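Local coordinates for protein short chain dehydrogenase (A0QTM2 homolog) (PDB 3SC4) that probably catalyses an NAD(P)-dependent oxidation or reduction, as a Rossmann-fold member of the short-chain dehydrogenase family whose substrate is not established, at residues A30-K41 and A63-D73; G17-K27 and L49-I60. All coordinates share one frame; numbering follows the deposited sequence. Where two conformers were deposited one is given.

Both contacts lie in the first half of a Rossmann fold, their centres about 8 Å apart. The segments alternate along the chain: 17-27, 30-41, 49-60, then 63-73, so helix 20-30 leads into strand 35-40, and helix 53-63 into strand 66-71. Contact 1 pairs the two strands at one end of the parallel sheet; contact 2 joins helix 20-30 to helix 53-63, the latter packed on these strands. Helix 53-63 is the crossover between the paired strands, and its Ala56 CB rests 3.4 Å from Leu38 CD1. The glycine-rich turn before helix 20-30, Gly-X-X-X-Gly-X-Gly in type, is the usual cofactor-binding element of this family, so this region probably receives the dinucleotide.

Contact 1 (A30-K41 and A63-D73); sequences AADGANVALVAK and AGGQALPIVGD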
loop_
_atom_site.group_PDB
_atom_site.type_symbol
_atom_site.label_atom_id
_atom_site.label_comp_id
_atom_site.label_asym_id
_atom_site.label_seq_id
_atom_site.Cartn_x
_atom_site.Cartn_y
_atom_site.Cartn_z
ATOM N N ALA B 30 18.357 -24.460 3.630
ATOM C CA ALA B 30 18.880 -25.410 4.603
ATOM C C ALA B 30 19.801 -26.442 3.967
ATOM O O ALA B 30 20.763 -26.843 4.582
ATOM C CB ALA B 30 17.731 -26.117 5.336
ATOM N N ALA B 31 19.516 -26.864 2.735
ATOM C CA ALA B 31 20.258 -27.967 2.095
ATOM C C ALA B 31 21.726 -27.639 1.856
ATOM O O ALA B 31 22.540 -28.549 1.726
ATOM C CB ALA B 31 19.598 -28.378 0.782
ATOM N N ASP B 32 22.053 -26.342 1.795
ATOM C CA ASP B 32 23.431 -25.880 1.719
ATOM C C ASP B 32 24.115 -25.854 3.100
ATOM O O ASP B 32 25.288 -25.501 3.210
ATOM C CB ASP B 32 23.472 -24.464 1.115
ATOM C CG ASP B 32 23.433 -24.449 -0.422
ATOM O OD1 ASP B 32 23.118 -25.491 -1.034
ATOM O OD2 ASP B 32 23.723 -23.368 -1.002
ATOM N N GLY B 33 23.402 -26.204 4.162
ATOM C CA GLY B 33 23.969 -26.126 5.518
ATOM C C GLY B 33 23.793 -24.765 6.174
ATOM O O GLY B 33 24.667 -24.300 6.921
ATOM N N ALA B 34 22.652 -24.131 5.887
ATOM C CA ALA B 34 22.338 -22.794 6.390
ATOM C C ALA B 34 21.552 -22.911 7.685
ATOM O O ALA B 34 20.989 -23.962 7.982
ATOM C CB ALA B 34 21.513 -22.014 5.349
ATOM N N ASN B 35 21.533 -21.823 8.446
ATOM C CA ASN B 35 20.621 -21.679 9.577
ATOM C C ASN B 35 19.331 -20.977 9.110
ATOM O O ASN B 35 19.376 -20.098 8.247
ATOM C CB ASN B 35 21.283 -20.898 10.706
ATOM C CG ASN B 35 22.715 -21.374 10.989
ATOM O OD1 ASN B 35 23.010 -22.576 10.991
ATOM N ND2 ASN B 35 23.613 -20.416 11.196
ATOM N N VAL B 36 18.192 -21.401 9.658
ATOM C CA VAL B 36 16.911 -20.821 9.327
ATOM C C VAL B 36 16.067 -20.633 10.578
ATOM O O VAL B 36 15.706 -21.588 11.228
ATOM C CB VAL B 36 16.126 -21.730 8.381
ATOM C CG1 VAL B 36 14.722 -21.144 8.125
ATOM C CG2 VAL B 36 16.881 -21.926 7.076
ATOM N N ALA B 37 15.763 -19.393 10.921
ATOM C CA ALA B 37 14.788 -19.094 11.969
ATOM C C ALA B 37 13.467 -18.838 11.279
ATOM O O ALA B 37 13.425 -18.149 10.260
ATOM C CB ALA B 37 15.211 -17.870 12.785
ATOM N N LEU B 38 12.400 -19.430 11.806
ATOM C CA LEU B 38 11.077 -19.309 11.208
ATOM C C LEU B 38 10.125 -18.879 12.299
ATOM O O LEU B 38 10.154 -19.420 13.411
ATOM C CB LEU B 38 10.626 -20.612 10.530
ATOM C CG LEU B 38 10.608 -21.974 11.256
ATOM C CD1 LEU B 38 9.879 -23.000 10.418
ATOM C CD2 LEU B 38 11.971 -22.487 11.536
ATOM N N VAL B 39 9.319 -17.869 11.996
ATOM C CA VAL B 39 8.394 -17.319 12.976
ATOM C C VAL B 39 6.939 -17.525 12.508
ATOM O O VAL B 39 6.617 -17.217 11.356
ATOM C CB VAL B 39 8.715 -15.832 13.247
ATOM C CG1 VAL B 39 8.406 -14.978 12.022
ATOM C CG2 VAL B 39 7.953 -15.332 14.450
ATOM N N ALA B 40 6.087 -18.069 13.379
ATOM C CA ALA B 40 4.630 -18.159 13.134
ATOM C C ALA B 40 3.818 -17.804 14.387
ATOM O O ALA B 40 4.344 -17.795 15.501
ATOM C CB ALA B 40 4.245 -19.537 12.636
ATOM N N LYS B 41 2.539 -17.512 14.189
ATOM C CA LYS B 41 1.676 -17.032 15.245
ATOM C C LYS B 41 1.428 -18.088 16.308
ATOM O O LYS B 41 1.435 -17.776 17.500
ATOM C CB LYS B 41 0.333 -16.550 14.679
ATOM C CG LYS B 41 -0.744 -16.240 15.782
ATOM C CD LYS B 41 -1.682 -15.070 15.404
ATOM C CE LYS B 41 -3.119 -15.206 16.008
ATOM N NZ LYS B 41 -3.230 -14.987 17.478
ATOM N N ALA B 63 17.125 -31.774 5.988
ATOM C CA ALA B 63 17.650 -31.260 4.724
ATOM C C ALA B 63 19.127 -30.889 4.836
ATOM O O ALA B 63 19.829 -30.823 3.819
ATOM C CB ALA B 63 16.835 -30.063 4.261
ATOM N N GLY B 64 19.588 -30.630 6.063
ATOM C CA GLY B 64 21.016 -30.359 6.345
ATOM C C GLY B 64 21.327 -29.062 7.077
ATOM O O GLY B 64 22.491 -28.708 7.265
ATOM N N GLY B 65 20.290 -28.343 7.491
ATOM C CA GLY B 65 20.466 -27.041 8.125
ATOM C C GLY B 65 20.172 -27.110 9.599
ATOM O O GLY B 65 19.896 -28.183 10.149
ATOM N N GLN B 66 20.241 -25.944 10.232
ATOM C CA GLN B 66 19.899 -25.792 11.642
ATOM C C GLN B 66 18.615 -24.951 11.685
ATOM O O GLN B 66 18.472 -23.987 10.930
ATOM C CB GLN B 66 21.067 -25.145 12.403
ATOM C CG GLN B 66 21.940 -26.094 13.264
ATOM C CD GLN B 66 22.372 -27.421 12.562
ATOM O OE1 GLN B 66 23.177 -27.421 11.607
ATOM N NE2 GLN B 66 21.851 -28.557 13.067
ATOM N N ALA B 67 17.671 -25.341 12.536
ATOM C CA ALA B 67 16.361 -24.703 12.582
ATOM C C ALA B 67 16.104 -24.068 13.933
ATOM O O ALA B 67 16.502 -24.593 14.962
ATOM C CB ALA B 67 15.257 -25.700 12.257
ATOM N N LEU B 68 15.430 -22.922 13.913
ATOM C CA LEU B 68 15.027 -22.236 15.130
ATOM C C LEU B 68 13.564 -21.826 14.961
ATOM O O LEU B 68 13.272 -20.735 14.485
ATOM C CB LEU B 68 15.923 -21.022 15.392
ATOM C CG LEU B 68 15.636 -20.314 16.714
ATOM C CD1 LEU B 68 15.982 -21.209 17.911
ATOM C CD2 LEU B 68 16.389 -18.986 16.768
ATOM N N PRO B 69 12.641 -22.717 15.325
ATOM C CA PRO B 69 11.242 -22.339 15.254
ATOM C C PRO B 69 10.930 -21.392 16.380
ATOM O O PRO B 69 11.331 -21.641 17.495
ATOM C CB PRO B 69 10.514 -23.663 15.468
ATOM C CG PRO B 69 11.461 -24.471 16.349
ATOM C CD PRO B 69 12.837 -24.059 15.906
ATOM N N ILE B 70 10.230 -20.308 16.080
ATOM C CA ILE B 70 9.892 -19.277 17.062
ATOM C C ILE B 70 8.385 -19.014 16.962
ATOM O O ILE B 70 7.852 -18.790 15.869
ATOM C CB ILE B 70 10.651 -17.971 16.752
ATOM C CG1 ILE B 70 12.153 -18.260 16.701
ATOM C CG2 ILE B 70 10.321 -16.883 17.769
ATOM C CD1 ILE B 70 12.998 -17.158 16.159
ATOM N N VAL B 71 7.705 -19.066 18.099
ATOM C CA VAL B 71 6.330 -18.613 18.176
ATOM C C VAL B 71 6.282 -17.090 18.286
ATOM O O VAL B 71 6.863 -16.510 19.207
ATOM C CB VAL B 71 5.613 -19.208 19.371
ATOM C CG1 VAL B 71 4.304 -18.430 19.658
ATOM C CG2 VAL B 71 5.360 -20.690 19.116
ATOM N N GLY B 72 5.600 -16.449 17.333
ATOM C CA GLY B 72 5.389 -15.008 17.398
ATOM C C GLY B 72 4.417 -14.471 16.371
ATOM O O GLY B 72 4.487 -14.802 15.223
ATOM N N ASP B 73 3.525 -13.609 16.814
ATOM C CA ASP B 73 2.557 -12.941 15.949
ATOM C C ASP B 73 3.235 -11.773 15.213
ATOM O O ASP B 73 3.605 -10.758 15.822
ATOM C CB ASP B 73 1.362 -12.453 16.798
ATOM C CG ASP B 73 0.185 -11.984 15.949
ATOM O OD1 ASP B 73 0.371 -11.807 14.727
ATOM O OD2 ASP B 73 -0.918 -11.782 16.503
#
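Val36 donates to Gln66 O and accepts from Leu68 N, and Leu38 in the same way donates to Leu68 O and accepts from Ile70 N, zipping strands 35-40 and 66-71 together in parallel, their axes 4.7 Å apart at closest approach and 17° between their directions. Seven backbone hydrogen bonds make up the ladder: it opens with Gln66 N to Ala34 O (3.1 Å) and closes at Ala40, which donates to Ile70 O and accepts from Gly72 N (2.6 Å to Ala40 O), just beyond the end of strand 66-71.

Apolar contacts follow the register. On one face Ala37 CB meets Leu68 CB and, at 4.1 Å, Ile70 CD1, while Val39 CG2, anti to its backbone N, faces Ile70 CG2 at 4.4 Å. On the other face Leu38 has CG between its backbone N and carbonyl carbon (chi1 54°), and CD2 reaches across to Pro69 CA at 3.8 Å.

Polar groups lie at the two ends. Asn35 OD1 rests on the aliphatic Gln66 CB at 3.5 Å. Lys41 and Asp73 lie alongside each other, pointing the same way; Lys41 NZ remains 4.1 Å from Asp73 OD2, beyond a salt bridge, while the other oxygen, OD1, accepts from Arg75 N. Before strand 66-71, Gly64 ends the crossover helix in a Schellman motif.

This is the strand pair of a beta-alpha-beta unit. Helix 77-91 covers the Ala37, Leu68 and Ile70 face, helix 53-63 covers that of Leu38 and Pro69, and strand 11-15 bonds to the far edge of strand 35-40; strand 66-71 is the outermost on this side within the chain.

Contact 2 (G17-K27 and L49-I60); sequences GSRGIGLAIAK and LPGTIYTAAKEI
Where Ser18 and Ile53 approach, their CA atoms 4.9 Å apart, the glycine-rich turn of the Rossmann fold meets the start of helix 53-63; beyond it helices 20-27 and 53-60 pack with axes 9.8 Å apart at a crossing angle of -31°. Ala56 is the small residue at the centre: its CB touches both Ser18 CA and Leu23 CD1, each at 3.8 Å. Further along, Ala26 CB meets Ile60 CG1, whose side chain also rests on Val36 and Leu38 of the sheet.

At the turn, the Arg19 guanidinium, as modelled, has Leu49 CB over the centre of one face and Ser18 OG above the opposite face, toward the rim. NH1 donates to Gly51 O (3.1 Å), but NH1 sits too close to a neighbour, so the placement of the whole group is uncertain. Thr52 and Thr55 form a capping box at the start of helix 53-63: Thr55 N donates to Thr52 OG1, and Thr52 N to Thr55 OG1.

At the other end, Leu23 and Glu59 cross at about a right angle, Leu23 CD2 beside Glu59 OE1. The other oxygen, OE2, forms the salt bridge: Lys27, bent at chi3 (86°), brings NZ to within 2.6 Å of Glu59 OE2, nearly in line with the C-O bond.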
loop_
_atom_site.group_PDB
_atom_site.type_symbol
_atom_site.label_atom_id
_atom_site.label_comp_id
_atom_site.label_asym_id
_atom_site.label_seq_id
_atom_site.Cartn_x
_atom_site.Cartn_y
_atom_site.Cartn_z
ATOM N N GLY B 17 7.003 -20.025 6.805
ATOM C CA GLY B 17 8.035 -21.000 6.707
ATOM C C GLY B 17 7.549 -22.373 7.060
ATOM O O GLY B 17 8.238 -23.340 6.779
ATOM N N SER B 18 6.352 -22.479 7.625
ATOM C CA SER B 18 5.878 -23.735 8.200
ATOM C C SER B 18 5.261 -24.731 7.220
ATOM O O SER B 18 5.017 -25.871 7.579
ATOM C CB SER B 18 4.905 -23.422 9.337
ATOM O OG SER B 18 3.566 -23.520 8.918
ATOM N N ARG B 19 4.986 -24.303 5.996
ATOM C CA ARG B 19 4.370 -25.177 4.990
ATOM C C ARG B 19 4.539 -24.600 3.569
ATOM O O ARG B 19 5.030 -23.490 3.380
ATOM C CB ARG B 19 2.889 -25.417 5.307
ATOM C CG ARG B 19 1.940 -24.197 5.138
ATOM C CD ARG B 19 0.444 -24.493 5.510
ATOM N NE ARG B 19 0.050 -23.883 6.797
ATOM C CZ ARG B 19 0.268 -24.412 8.010
ATOM N NH1 ARG B 19 0.858 -25.581 8.157
ATOM N NH2 ARG B 19 -0.113 -23.781 9.100
ATOM N N GLY B 20 4.166 -25.388 2.578
ATOM C CA GLY B 20 4.089 -24.891 1.214
ATOM C C GLY B 20 5.328 -24.185 0.726
ATOM O O GLY B 20 6.430 -24.714 0.862
ATOM N N ILE B 21 5.126 -22.984 0.175
ATOM C CA ILE B 21 6.168 -22.182 -0.488
ATOM C C ILE B 21 7.293 -21.793 0.470
ATOM O O ILE B 21 8.469 -21.897 0.132
ATOM C CB ILE B 21 5.543 -20.901 -1.125
ATOM C CG1 ILE B 21 4.582 -21.291 -2.261
ATOM C CG2 ILE B 21 6.609 -19.958 -1.653
ATOM C CD1 ILE B 21 3.744 -20.135 -2.813
ATOM N N GLY B 22 6.930 -21.322 1.653
ATOM C CA GLY B 22 7.920 -20.955 2.667
ATOM C C GLY B 22 8.766 -22.135 3.114
ATOM O O GLY B 22 9.991 -22.067 3.178
ATOM N N LEU B 23 8.103 -23.235 3.421
ATOM C CA LEU B 23 8.828 -24.436 3.723
ATOM C C LEU B 23 9.776 -24.786 2.579
ATOM O O LEU B 23 10.940 -25.017 2.825
ATOM C CB LEU B 23 7.879 -25.575 4.045
ATOM C CG LEU B 23 8.536 -26.859 4.547
ATOM C CD1 LEU B 23 9.346 -26.644 5.832
ATOM C CD2 LEU B 23 7.393 -27.927 4.706
ATOM N N ALA B 24 9.329 -24.760 1.335
ATOM C CA ALA B 24 10.237 -25.178 0.239
ATOM C C ALA B 24 11.456 -24.271 0.130
ATOM O O ALA B 24 12.529 -24.729 -0.224
ATOM C CB ALA B 24 9.511 -25.272 -1.104
ATOM N N ILE B 25 11.293 -22.985 0.417
ATOM C CA ILE B 25 12.415 -22.040 0.375
ATOM C C ILE B 25 13.360 -22.343 1.522
ATOM O O ILE B 25 14.565 -22.480 1.316
ATOM C CB ILE B 25 11.950 -20.568 0.426
ATOM C CG1 ILE B 25 11.309 -20.196 -0.913
ATOM C CG2 ILE B 25 13.118 -19.602 0.694
ATOM C CD1 ILE B 25 10.369 -19.017 -0.856
ATOM N N ALA B 26 12.800 -22.448 2.719
ATOM C CA ALA B 26 13.549 -22.844 3.898
ATOM C C ALA B 26 14.345 -24.126 3.641
ATOM O O ALA B 26 15.542 -24.174 3.896
ATOM C CB ALA B 26 12.606 -23.025 5.069
ATOM N N LYS B 27 13.697 -25.146 3.104
ATOM C CA LYS B 27 14.390 -26.409 2.829
ATOM C C LYS B 27 15.548 -26.236 1.848
ATOM O O LYS B 27 16.648 -26.736 2.074
ATOM C CB LYS B 27 13.400 -27.492 2.356
ATOM C CG LYS B 27 12.695 -28.215 3.543
ATOM C CD LYS B 27 11.346 -28.834 3.200
ATOM C CE LYS B 27 11.439 -30.255 2.626
ATOM N NZ LYS B 27 10.065 -30.711 2.210
ATOM N N LEU B 49 -4.715 -27.601 7.384
ATOM C CA LEU B 49 -3.408 -27.206 6.857
ATOM C C LEU B 49 -2.249 -28.017 7.485
ATOM O O LEU B 49 -2.100 -28.045 8.710
ATOM C CB LEU B 49 -3.189 -25.721 7.153
ATOM C CG LEU B 49 -4.355 -24.811 6.765
ATOM C CD1 LEU B 49 -3.982 -23.398 7.082
ATOM C CD2 LEU B 49 -4.741 -24.970 5.268
ATOM N N PRO B 50 -1.408 -28.654 6.659
ATOM C CA PRO B 50 -0.351 -29.492 7.229
ATOM C C PRO B 50 0.721 -28.654 7.876
ATOM O O PRO B 50 0.873 -27.502 7.509
ATOM C CB PRO B 50 0.258 -30.159 6.001
ATOM C CG PRO B 50 0.086 -29.161 4.940
ATOM C CD PRO B 50 -1.245 -28.509 5.203
ATOM N N GLY B 51 1.456 -29.234 8.816
ATOM C CA GLY B 51 2.662 -28.637 9.341
ATOM C C GLY B 51 2.471 -27.704 10.514
ATOM O O GLY B 51 1.392 -27.183 10.735
ATOM N N THR B 52 3.543 -27.558 11.292
ATOM C CA THR B 52 3.710 -26.498 12.289
ATOM C C THR B 52 5.165 -26.043 12.170
ATOM O O THR B 52 5.953 -26.689 11.469
ATOM C CB THR B 52 3.497 -27.028 13.710
ATOM O OG1 THR B 52 4.587 -27.890 14.078
ATOM C CG2 THR B 52 2.174 -27.779 13.807
ATOM N N ILE B 53 5.539 -24.967 12.851
ATOM C CA ILE B 53 6.960 -24.577 12.900
ATOM C C ILE B 53 7.869 -25.722 13.378
ATOM O O ILE B 53 8.974 -25.867 12.875
ATOM C CB ILE B 53 7.223 -23.318 13.749
ATOM C CG1 ILE B 53 6.600 -23.440 15.151
ATOM C CG2 ILE B 53 6.699 -22.090 13.063
ATOM C CD1 ILE B 53 6.838 -22.206 16.041
ATOM N N TYR B 54 7.398 -26.562 14.290
ATOM C CA TYR B 54 8.214 -27.681 14.785
ATOM C C TYR B 54 8.458 -28.752 13.724
ATOM O O TYR B 54 9.598 -29.182 13.538
ATOM C CB TYR B 54 7.627 -28.269 16.095
ATOM C CG TYR B 54 7.564 -27.189 17.160
ATOM C CD1 TYR B 54 8.722 -26.532 17.573
ATOM C CD2 TYR B 54 6.343 -26.766 17.697
ATOM C CE1 TYR B 54 8.675 -25.520 18.513
ATOM C CE2 TYR B 54 6.285 -25.736 18.640
ATOM C CZ TYR B 54 7.454 -25.118 19.046
ATOM O OH TYR B 54 7.416 -24.091 19.982
ATOM N N THR B 55 7.412 -29.166 13.009
ATOM C CA THR B 55 7.608 -30.127 11.920
ATOM C C THR B 55 8.388 -29.488 10.784
ATOM O O THR B 55 9.170 -30.170 10.116
ATOM C CB THR B 55 6.291 -30.730 11.360
ATOM O OG1 THR B 55 5.591 -29.754 10.559
ATOM C CG2 THR B 55 5.394 -31.265 12.513
ATOM N N ALA B 56 8.199 -28.191 10.557
ATOM C CA ALA B 56 9.056 -27.454 9.613
ATOM C C ALA B 56 10.505 -27.551 10.054
ATOM O O ALA B 56 11.394 -27.802 9.245
ATOM C CB ALA B 56 8.627 -25.976 9.508
ATOM N N ALA B 57 10.731 -27.377 11.354
ATOM C CA ALA B 57 12.092 -27.428 11.885
ATOM C C ALA B 57 12.717 -28.786 11.610
ATOM O O ALA B 57 13.838 -28.840 11.105
ATOM C CB ALA B 57 12.138 -27.075 13.355
ATOM N N LYS B 58 11.992 -29.878 11.854
ATOM C CA LYS B 58 12.577 -31.205 11.596
ATOM C C LYS B 58 12.979 -31.280 10.121
ATOM O O LYS B 58 14.112 -31.643 9.803
ATOM C CB LYS B 58 11.665 -32.384 12.010
ATOM N N GLU B 59 12.084 -30.891 9.226
ATOM C CA GLU B 59 12.393 -30.991 7.790
ATOM C C GLU B 59 13.625 -30.149 7.431
ATOM O O GLU B 59 14.480 -30.604 6.654
ATOM C CB GLU B 59 11.180 -30.633 6.908
ATOM C CG GLU B 59 10.039 -31.673 6.930
ATOM C CD GLU B 59 8.971 -31.420 5.847
ATOM O OE1 GLU B 59 7.778 -31.239 6.191
ATOM O OE2 GLU B 59 9.324 -31.386 4.651
ATOM N N ILE B 60 13.739 -28.956 8.017
ATOM C CA ILE B 60 14.932 -28.126 7.807
ATOM C C ILE B 60 16.209 -28.878 8.212
ATOM O O ILE B 60 17.213 -28.828 7.505
ATOM C CB ILE B 60 14.832 -26.782 8.584
ATOM C CG1 ILE B 60 13.830 -25.850 7.891
ATOM C CG2 ILE B 60 16.205 -26.095 8.725
ATOM C CD1 ILE B 60 13.201 -24.823 8.822
#